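Local coordinates for protein threonine synthase (Brucella melitensis bv. 1, PDB 4F4F) that probably converts O-phospho-L-homoserine and water into L-threonine and phosphate with the help of pyridoxal 5'-phosphate, the last step of threonine biosynthesis, at residues E71-A74 against A75-E78; R173-P176 against V177-R180; K354-S357 against A358-E362. All blocks are in the same frame, centred on the assembly; numbering follows the deposited sequence.

Interaction 1: E71-A74 against A75-E78; sequences EIPA and ADFE
Phe77 N gives its hydrogen to Pro73 O at 2.9 Å in an almost straight bond (172°) that closes the first turn of helix 74-86. Pro73 is the N-cap residue, and the residues flanking it form a hydrophobic staple: Ile72, just before the cap, packs on Phe77, five positions later in the first turn. Glu78 N repeats the backbone pattern on Ala74 O, again at 2.9 Å. Proline is tolerated at the cap, since the helical pattern asks for no N-H from that residue, and its ring keeps phi restricted (-56°).

In the staple, Ile72 CG2 lies 4.0 Å from Phe77 CB. Ile72 turns this methyl away from its own backbone N and toward the helix, while its longer branch carries CD1 to 4.1 Å from Phe77 CD1, meeting the ring obliquely. Both side chains are buried. Met127 of helix 117-134 and Leu61 and Leu64 of helix 56-64 pack on Phe77, so this ring joins the start of the helix to its two neighbours; Tyr130 of helix 117-134 touches Ile72, Pro73 and Asp76.

Asp76 fills the third helical position, where an acidic group probably interacts well with the helix dipole. Its CG stands beside its backbone N (chi1 -63°), which sets OD2 against the aliphatic ring of the proline, 3.4 Å from Pro73 CB.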
ATOM      1  N   GLU A  71      15.040  -9.286 -15.516  1.00 21.08           N
ATOM      2  CA  GLU A  71      14.427  -8.576 -16.630  1.00 21.15           C
ATOM      3  C   GLU A  71      14.782  -7.109 -16.626  1.00 20.71           C
ATOM      4  O   GLU A  71      14.563  -6.423 -17.609  1.00 20.45           O
ATOM      5  CB  GLU A  71      12.917  -8.752 -16.587  1.00 21.15           C
ATOM      6  CG  GLU A  71      12.549 -10.218 -16.645  1.00 21.90           C
ATOM      7  CD  GLU A  71      11.069 -10.440 -16.691  1.00 22.03           C
ATOM      8  OE1 GLU A  71      10.298  -9.470 -16.682  1.00 21.85           O
ATOM      9  OE2 GLU A  71      10.677 -11.604 -16.719  1.00 24.41           O
ATOM     10  N   ILE A  72      15.297  -6.601 -15.513  1.00 20.03           N
ATOM     11  CA  ILE A  72      15.738  -5.211 -15.482  1.00 19.71           C
ATOM     12  C   ILE A  72      17.241  -5.219 -15.187  1.00 19.47           C
ATOM     13  O   ILE A  72      17.650  -5.614 -14.099  1.00 19.67           O
ATOM     14  CB  ILE A  72      14.986  -4.370 -14.432  1.00 19.45           C
ATOM     15  CG1 ILE A  72      13.464  -4.501 -14.574  1.00 19.22           C
ATOM     16  CG2 ILE A  72      15.328  -2.904 -14.569  1.00 19.67           C
ATOM     17  CD1 ILE A  72      12.705  -3.731 -13.495  1.00 18.69           C
ATOM     18  N   PRO A  73      18.069  -4.788 -16.149  1.00 19.71           N
ATOM     19  CA  PRO A  73      19.526  -4.782 -15.937  1.00 19.80           C
ATOM     20  C   PRO A  73      19.915  -3.992 -14.702  1.00 19.08           C
ATOM     21  O   PRO A  73      19.255  -3.009 -14.372  1.00 17.82           O
ATOM     22  CB  PRO A  73      20.059  -4.102 -17.196  1.00 20.97           C
ATOM     23  CG  PRO A  73      19.008  -4.356 -18.219  1.00 21.13           C
ATOM     24  CD  PRO A  73      17.721  -4.228 -17.463  1.00 20.08           C
ATOM     25  N   ALA A  74      20.974  -4.442 -14.031  1.00 18.86           N
ATOM     26  CA  ALA A  74      21.370  -3.929 -12.745  1.00 18.64           C
ATOM     27  C   ALA A  74      21.549  -2.422 -12.716  1.00 18.66           C
ATOM     28  O   ALA A  74      21.103  -1.772 -11.778  1.00 18.23           O
ATOM     29  CB  ALA A  74      22.633  -4.627 -12.247  1.00 19.30           C
ATOM     30  N   ALA A  75      22.202  -1.869 -13.725  1.00 19.07           N
ATOM     31  CA  ALA A  75      22.431  -0.432 -13.762  1.00 19.18           C
ATOM     32  C   ALA A  75      21.098   0.326 -13.849  1.00 18.70           C
ATOM     33  O   ALA A  75      20.934   1.367 -13.191  1.00 18.40           O
ATOM     34  CB  ALA A  75      23.366  -0.052 -14.936  1.00 20.40           C
ATOM     35  N   ASP A  76      20.158  -0.179 -14.654  1.00 18.34           N
ATOM     36  CA  ASP A  76      18.852   0.467 -14.791  1.00 18.25           C
ATOM     37  C   ASP A  76      18.042   0.352 -13.496  1.00 17.27           C
ATOM     38  O   ASP A  76      17.452   1.333 -13.039  1.00 16.98           O
ATOM     39  CB  ASP A  76      18.053  -0.119 -15.956  1.00 18.68           C
ATOM     40  CG  ASP A  76      18.727   0.114 -17.284  1.00 20.36           C
ATOM     41  OD1 ASP A  76      18.928   1.282 -17.633  1.00 21.20           O
ATOM     42  OD2 ASP A  76      19.098  -0.884 -17.931  1.00 21.25           O
ATOM     43  N   PHE A  77      18.031  -0.833 -12.887  1.00 16.76           N
ATOM     44  CA  PHE A  77      17.375  -0.996 -11.574  1.00 16.36           C
ATOM     45  C   PHE A  77      17.975  -0.081 -10.480  1.00 17.32           C
ATOM     46  O   PHE A  77      17.217   0.573  -9.763  1.00 15.88           O
ATOM     47  CB  PHE A  77      17.334  -2.475 -11.162  1.00 15.76           C
ATOM     48  CG  PHE A  77      16.277  -2.811 -10.124  1.00 14.69           C
ATOM     49  CD1 PHE A  77      14.939  -2.484 -10.325  1.00 14.45           C
ATOM     50  CD2 PHE A  77      16.604  -3.519  -9.012  1.00 14.04           C
ATOM     51  CE1 PHE A  77      13.984  -2.797  -9.380  1.00 13.77           C
ATOM     52  CE2 PHE A  77      15.658  -3.850  -8.070  1.00 13.69           C
ATOM     53  CZ  PHE A  77      14.333  -3.514  -8.255  1.00 13.46           C
ATOM     54  N   GLU A  78      19.317   0.003 -10.388  1.00 19.49           N
ATOM     55  CA  GLU A  78      20.027   0.998  -9.525  1.00 22.86           C
ATOM     56  C   GLU A  78      20.220   2.388 -10.168  1.00 25.63           C
ATOM     57  O   GLU A  78      21.386   3.022 -10.128  1.00 32.00           O
ATOM     58  CB  GLU A  78      21.469   0.587  -9.229  1.00 24.78           C
ATOM     59  CG  GLU A  78      22.136   1.627  -8.341  1.00 27.16           C
ATOM     60  CD  GLU A  78      23.590   1.384  -8.074  1.00 31.70           C
ATOM     61  OE1 GLU A  78      24.228   2.335  -7.573  1.00 36.88           O
ATOM     62  OE2 GLU A  78      24.097   0.280  -8.360  1.00 34.36           O
TER

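Interaction 2: R173-P176 against V177-R180; sequences RVSP and VQQR
The chain swings from the extended residues Val174 and Ser175 into helix 176-183; Ser175 is the N-cap, and its psi of 147° gives way to helical angles from Pro176 onward. Two backbone bonds close the first turn: Gln179 N donates to Ser175 O at 2.9 Å, and Arg180 N to Pro176 O at 3.1 Å. Proline fits the first helical position, where no N-H is required for the helical pattern. The helix follows strand 163-170 of the five-stranded parallel sheet and precedes the neighbouring strand 190-196, as in a beta-alpha-beta crossover.

Val174, just before the cap, faces the turn in the position of a hydrophobic staple, with Gln179 as its partner. Its CG1, anti to the backbone N, comes to 3.9 Å from Gln179 CB and 3.7 Å from Gln178 CB, so the aliphatic roots of the two glutamines supply the apolar surface. Phe169 of strand 163-170 touches both Val174 and Gln179. The extended chain of Gln179 sends its amide beyond this packing. There a water donates to Gln179 OE1 at 2.7 Å and to Val174 O at 2.8 Å, bridging the helix to the loop residue, while Gln179 NE2 binds Glu446.

Gln178 bends at chi2 (77°) and brings OE1 back to 3.1 Å from Ser175 CB, a close approach to a carbon; the serine hydroxyl makes no capping bond. Gln178 NE2 donates to Lys419 O and Asp148 OD2. Arg180 lays CG alongside Pro176 O before its guanidinium reaches Glu446 and Arg444 O.

Glutamine therefore serves two purposes here without adding charge: CB atoms pack on the loop valine, and amides make polar links, Gln179 accepting from water and donating to Glu446, Gln178 donating through NE2.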
ATOM      1  N   ARG A 173     -15.449  17.641  -2.462  1.00 21.18           N
ATOM      2  CA  ARG A 173     -15.553  16.685  -1.380  1.00 23.65           C
ATOM      3  C   ARG A 173     -14.197  16.091  -0.924  1.00 22.78           C
ATOM      4  O   ARG A 173     -14.170  15.233  -0.062  1.00 23.15           O
ATOM      5  CB  ARG A 173     -16.565  15.594  -1.747  1.00 25.59           C
ATOM      6  CG  ARG A 173     -17.969  15.928  -1.293  1.00 29.76           C
ATOM      7  CD  ARG A 173     -18.854  14.683  -1.246  1.00 33.66           C
ATOM      8  NE  ARG A 173     -19.470  14.536  -2.554  1.00 35.38           N
ATOM      9  CZ  ARG A 173     -20.618  15.109  -2.921  1.00 38.06           C
ATOM     10  NH1 ARG A 173     -21.079  14.951  -4.161  1.00 38.49           N
ATOM     11  NH2 ARG A 173     -21.309  15.846  -2.064  1.00 41.78           N
ATOM     12  N   VAL A 174     -13.091  16.587  -1.464  1.00 21.41           N
ATOM     13  CA  VAL A 174     -11.757  16.193  -1.017  1.00 21.70           C
ATOM     14  C   VAL A 174     -11.207  17.255  -0.044  1.00 23.70           C
ATOM     15  O   VAL A 174     -11.420  18.462  -0.224  1.00 23.19           O
ATOM     16  CB  VAL A 174     -10.812  15.989  -2.228  1.00 20.01           C
ATOM     17  CG1 VAL A 174      -9.401  15.567  -1.796  1.00 19.79           C
ATOM     18  CG2 VAL A 174     -11.430  14.931  -3.157  1.00 18.65           C
ATOM     19  N   SER A 175     -10.531  16.787   1.002  1.00 25.36           N
ATOM     20  CA  SER A 175      -9.851  17.663   1.953  1.00 27.92           C
ATOM     21  C   SER A 175      -8.869  18.586   1.231  1.00 27.70           C
ATOM     22  O   SER A 175      -8.253  18.172   0.233  1.00 26.03           O
ATOM     23  CB  SER A 175      -9.071  16.819   2.956  1.00 30.01           C
ATOM     24  OG  SER A 175      -9.948  16.003   3.713  1.00 32.28           O
ATOM     25  N   PRO A 176      -8.682  19.821   1.742  1.00 29.97           N
ATOM     26  CA  PRO A 176      -7.790  20.768   1.071  1.00 29.84           C
ATOM     27  C   PRO A 176      -6.370  20.263   0.821  1.00 28.95           C
ATOM     28  O   PRO A 176      -5.909  20.359  -0.310  1.00 28.11           O
ATOM     29  CB  PRO A 176      -7.820  21.982   2.006  1.00 32.60           C
ATOM     30  CG  PRO A 176      -9.241  21.957   2.488  1.00 33.34           C
ATOM     31  CD  PRO A 176      -9.471  20.498   2.790  1.00 32.31           C
ATOM     32  N   VAL A 177      -5.698  19.703   1.824  1.00 30.18           N
ATOM     33  CA  VAL A 177      -4.331  19.193   1.625  1.00 30.19           C
ATOM     34  C   VAL A 177      -4.287  18.114   0.515  1.00 28.41           C
ATOM     35  O   VAL A 177      -3.489  18.179  -0.433  1.00 25.91           O
ATOM     36  CB  VAL A 177      -3.729  18.593   2.929  1.00 32.02           C
ATOM     37  CG1 VAL A 177      -2.419  17.863   2.648  1.00 31.17           C
ATOM     38  CG2 VAL A 177      -3.486  19.673   3.979  1.00 34.98           C
ATOM     39  N   GLN A 178      -5.182  17.139   0.637  1.00 27.86           N
ATOM     40  CA  GLN A 178      -5.242  16.043  -0.319  1.00 26.38           C
ATOM     41  C   GLN A 178      -5.514  16.548  -1.731  1.00 24.54           C
ATOM     42  O   GLN A 178      -4.856  16.107  -2.685  1.00 23.36           O
ATOM     43  CB  GLN A 178      -6.299  15.002   0.109  1.00 26.81           C
ATOM     44  CG  GLN A 178      -5.821  14.043   1.203  1.00 28.94           C
ATOM     45  CD  GLN A 178      -5.811  14.649   2.594  1.00 31.29           C
ATOM     46  OE1 GLN A 178      -6.116  15.837   2.772  1.00 33.03           O
ATOM     47  NE2 GLN A 178      -5.453  13.835   3.600  1.00 32.23           N
ATOM     48  N   GLN A 179      -6.458  17.479  -1.890  1.00 24.18           N
ATOM     49  CA  GLN A 179      -6.747  17.984  -3.230  1.00 23.17           C
ATOM     50  C   GLN A 179      -5.544  18.710  -3.870  1.00 23.57           C
ATOM     51  O   GLN A 179      -5.235  18.520  -5.069  1.00 22.70           O
ATOM     52  CB  GLN A 179      -7.991  18.885  -3.262  1.00 23.78           C
ATOM     53  CG  GLN A 179      -8.384  19.258  -4.687  1.00 22.78           C
ATOM     54  CD  GLN A 179      -9.654  20.081  -4.764  1.00 23.17           C
ATOM     55  OE1 GLN A 179     -10.750  19.539  -4.671  1.00 22.56           O
ATOM     56  NE2 GLN A 179      -9.512  21.388  -4.937  1.00 24.87           N
ATOM     57  N   ARG A 180      -4.873  19.530  -3.078  1.00 26.29           N
ATOM     58  CA  ARG A 180      -3.737  20.284  -3.580  1.00 28.02           C
ATOM     59  C   ARG A 180      -2.619  19.361  -4.047  1.00 26.09           C
ATOM     60  O   ARG A 180      -1.989  19.633  -5.049  1.00 24.54           O
ATOM     61  CB  ARG A 180      -3.235  21.255  -2.535  1.00 31.90           C
ATOM     62  CG  ARG A 180      -4.215  22.379  -2.284  1.00 35.21           C
ATOM     63  CD  ARG A 180      -3.569  23.536  -1.560  1.00 39.68           C
ATOM     64  NE  ARG A 180      -3.510  24.726  -2.409  1.00 42.60           N
ATOM     65  CZ  ARG A 180      -4.495  25.617  -2.539  1.00 46.35           C
ATOM     66  NH1 ARG A 180      -4.347  26.660  -3.352  1.00 48.58           N
ATOM     67  NH2 ARG A 180      -5.641  25.485  -1.871  1.00 48.86           N
TER
HETATM   68  O   HOH W   1     -12.508  19.438  -2.646  1.00 22.37           O

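Interaction 3: K354-S357 against A358-E362; sequences KPLS and AIRSE
Leu356 and Arg360, one helical turn apart, cross their side chains at a slant, with the leucine branch laid against one face of the guanidinium. Leu356 CD2 stands 3.4 Å above that plane, offset toward its rim, and approaches NH1 of Arg360 to 3.5 Å. Leu356 CG backs it up at 3.7 Å from Arg360 CZ. The leucine directs CG anti to its backbone N (chi1 -178°), while Arg360 holds CG beside its own N and then stays extended to NE, which brings the flat group over the leucine one turn back.

The pairing uses both halves of the arginine: its planar face accepts apolar carbon, while its N-H groups bond other partners, NE donating to Leu295 O. The CD2 methyl of the leucine covers part of that face near the rim, and the leucine itself rests on Ile351.

Next to the leucine on the buried side, Ile359 sets CG1 at 3.5 Å from Pro355 O and packs on Leu324 and Ala328 of helix 321-328. Beneath the side chains, Arg360 N bonds Leu356 O at 2.9 Å. Further along, Ser361 OG turns back to Ala358 O at 2.8 Å, a serine side chain bonding a carbonyl of the preceding turn.

From here the chain continues into strand 363-367, at the edge of the six-stranded mixed sheet. Pro355, Leu356 and Ile359 are buried while Lys354 and Ser361 are exposed, as in an amphipathic alpha-helix, where the i to i+4 pair of Leu356 and Arg360 bridges the two sides.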
ATOM      1  N   LYS A 354      -7.242 -26.265   9.532  1.00 22.18           N
ATOM      2  CA  LYS A 354      -5.805 -26.288   9.264  1.00 22.04           C
ATOM      3  C   LYS A 354      -5.274 -24.924   8.746  1.00 20.13           C
ATOM      4  O   LYS A 354      -4.303 -24.397   9.290  1.00 19.02           O
ATOM      5  CB  LYS A 354      -5.430 -27.438   8.341  1.00 23.70           C
ATOM      6  CG  LYS A 354      -3.938 -27.662   8.175  1.00 25.14           C
ATOM      7  CD  LYS A 354      -3.679 -28.843   7.213  1.00 26.67           C
ATOM      8  CE  LYS A 354      -2.200 -29.107   6.979  1.00 27.92           C
ATOM      9  NZ  LYS A 354      -1.606 -28.076   6.064  1.00 28.92           N
ATOM     10  N   PRO A 355      -5.915 -24.347   7.722  1.00 18.86           N
ATOM     11  CA  PRO A 355      -5.396 -23.056   7.265  1.00 18.01           C
ATOM     12  C   PRO A 355      -5.589 -21.968   8.295  1.00 17.44           C
ATOM     13  O   PRO A 355      -4.754 -21.084   8.400  1.00 16.59           O
ATOM     14  CB  PRO A 355      -6.207 -22.766   5.994  1.00 17.81           C
ATOM     15  CG  PRO A 355      -7.280 -23.776   5.948  1.00 18.58           C
ATOM     16  CD  PRO A 355      -6.757 -24.969   6.693  1.00 19.14           C
ATOM     17  N   LEU A 356      -6.683 -22.029   9.057  1.00 17.62           N
ATOM     18  CA  LEU A 356      -6.914 -21.017  10.114  1.00 17.75           C
ATOM     19  C   LEU A 356      -5.832 -21.087  11.161  1.00 17.46           C
ATOM     20  O   LEU A 356      -5.293 -20.059  11.561  1.00 16.82           O
ATOM     21  CB  LEU A 356      -8.306 -21.175  10.751  1.00 18.64           C
ATOM     22  CG  LEU A 356      -8.732 -20.175  11.821  1.00 19.06           C
ATOM     23  CD1 LEU A 356      -8.697 -18.743  11.268  1.00 18.90           C
ATOM     24  CD2 LEU A 356     -10.125 -20.574  12.315  1.00 19.93           C
ATOM     25  N   SER A 357      -5.452 -22.306  11.549  1.00 18.30           N
ATOM     26  CA  SER A 357      -4.341 -22.494  12.490  1.00 18.61           C
ATOM     27  C   SER A 357      -3.042 -21.973  11.924  1.00 17.32           C
ATOM     28  O   SER A 357      -2.244 -21.379  12.667  1.00 17.11           O
ATOM     29  CB  SER A 357      -4.128 -23.967  12.840  1.00 20.01           C
ATOM     30  OG  SER A 357      -5.207 -24.465  13.577  1.00 22.95           O
ATOM     31  N   ALA A 358      -2.815 -22.191  10.627  1.00 16.32           N
ATOM     32  CA  ALA A 358      -1.591 -21.686  10.012  1.00 15.50           C
ATOM     33  C   ALA A 358      -1.564 -20.153  10.077  1.00 14.99           C
ATOM     34  O   ALA A 358      -0.525 -19.570  10.333  1.00 14.85           O
ATOM     35  CB  ALA A 358      -1.458 -22.150   8.578  1.00 15.38           C
ATOM     36  N   ILE A 359      -2.711 -19.501   9.855  1.00 14.74           N
ATOM     37  CA  ILE A 359      -2.765 -18.037   9.920  1.00 14.45           C
ATOM     38  C   ILE A 359      -2.479 -17.594  11.337  1.00 14.83           C
ATOM     39  O   ILE A 359      -1.649 -16.708  11.583  1.00 14.33           O
ATOM     40  CB  ILE A 359      -4.126 -17.490   9.400  1.00 14.26           C
ATOM     41  CG1 ILE A 359      -4.188 -17.677   7.876  1.00 14.00           C
ATOM     42  CG2 ILE A 359      -4.288 -16.029   9.782  1.00 14.07           C
ATOM     43  CD1 ILE A 359      -5.597 -17.631   7.279  1.00 14.42           C
ATOM     44  N   ARG A 360      -3.118 -18.262  12.293  1.00 15.81           N
ATOM     45  CA  ARG A 360      -2.975 -17.855  13.694  1.00 16.56           C
ATOM     46  C   ARG A 360      -1.572 -18.096  14.263  1.00 16.57           C
ATOM     47  O   ARG A 360      -1.173 -17.437  15.247  1.00 16.54           O
ATOM     48  CB  ARG A 360      -4.001 -18.553  14.551  1.00 17.60           C
ATOM     49  CG  ARG A 360      -5.417 -18.090  14.312  1.00 18.25           C
ATOM     50  CD  ARG A 360      -6.368 -19.082  14.975  1.00 19.56           C
ATOM     51  NE  ARG A 360      -7.714 -18.533  15.082  1.00 20.11           N
ATOM     52  CZ  ARG A 360      -8.799 -19.239  15.360  1.00 21.06           C
ATOM     53  NH1 ARG A 360      -8.728 -20.546  15.551  1.00 21.28           N
ATOM     54  NH2 ARG A 360      -9.977 -18.622  15.415  1.00 21.89           N
ATOM     55  N   SER A 361      -0.845 -19.032  13.656  1.00 16.39           N
ATOM     56  CA  SER A 361       0.499 -19.333  14.084  1.00 16.50           C
ATOM     57  C   SER A 361       1.477 -18.217  13.757  1.00 16.15           C
ATOM     58  O   SER A 361       2.545 -18.148  14.366  1.00 15.51           O
ATOM     59  CB  SER A 361       1.002 -20.658  13.484  1.00 16.89           C
ATOM     60  OG  SER A 361       1.429 -20.488  12.168  1.00 16.51           O
ATOM     61  N   GLU A 362       1.137 -17.360  12.785  1.00 15.61           N
ATOM     62  CA  GLU A 362       2.030 -16.290  12.387  1.00 15.66           C
ATOM     63  C   GLU A 362       1.475 -14.865  12.534  1.00 15.13           C
ATOM     64  O   GLU A 362       2.260 -13.897  12.521  1.00 15.42           O
ATOM     65  CB  GLU A 362       2.456 -16.523  10.932  1.00 15.82           C
ATOM     66  CG  GLU A 362       3.073 -17.910  10.706  1.00 16.69           C
ATOM     67  CD  GLU A 362       3.788 -17.944   9.370  1.00 16.92           C
ATOM     68  OE1 GLU A 362       3.277 -18.560   8.439  1.00 18.05           O
ATOM     69  OE2 GLU A 362       4.828 -17.282   9.244  1.00 17.08           O
TER

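The three contacts are separate: their centres lie 36 to 41 Å apart, and by nearest atoms the smallest gap is about 24 Å, between interactions 1 and 3. Interactions 1 and 2 both start a helix and share the plan of a residue before the cap packing on the first turn, all-apolar in the former and glutamine-based in the latter; interaction 3 lies within a helix. Relative to the cofactor, the Gln178 side chain of interaction 2 is about 9 Å from pyridoxal phosphate, while in interaction 3 Ile359 is about 7 Å from the cofactor-binding Phe262, side chain to side chain. Interaction 1 is remote from the site.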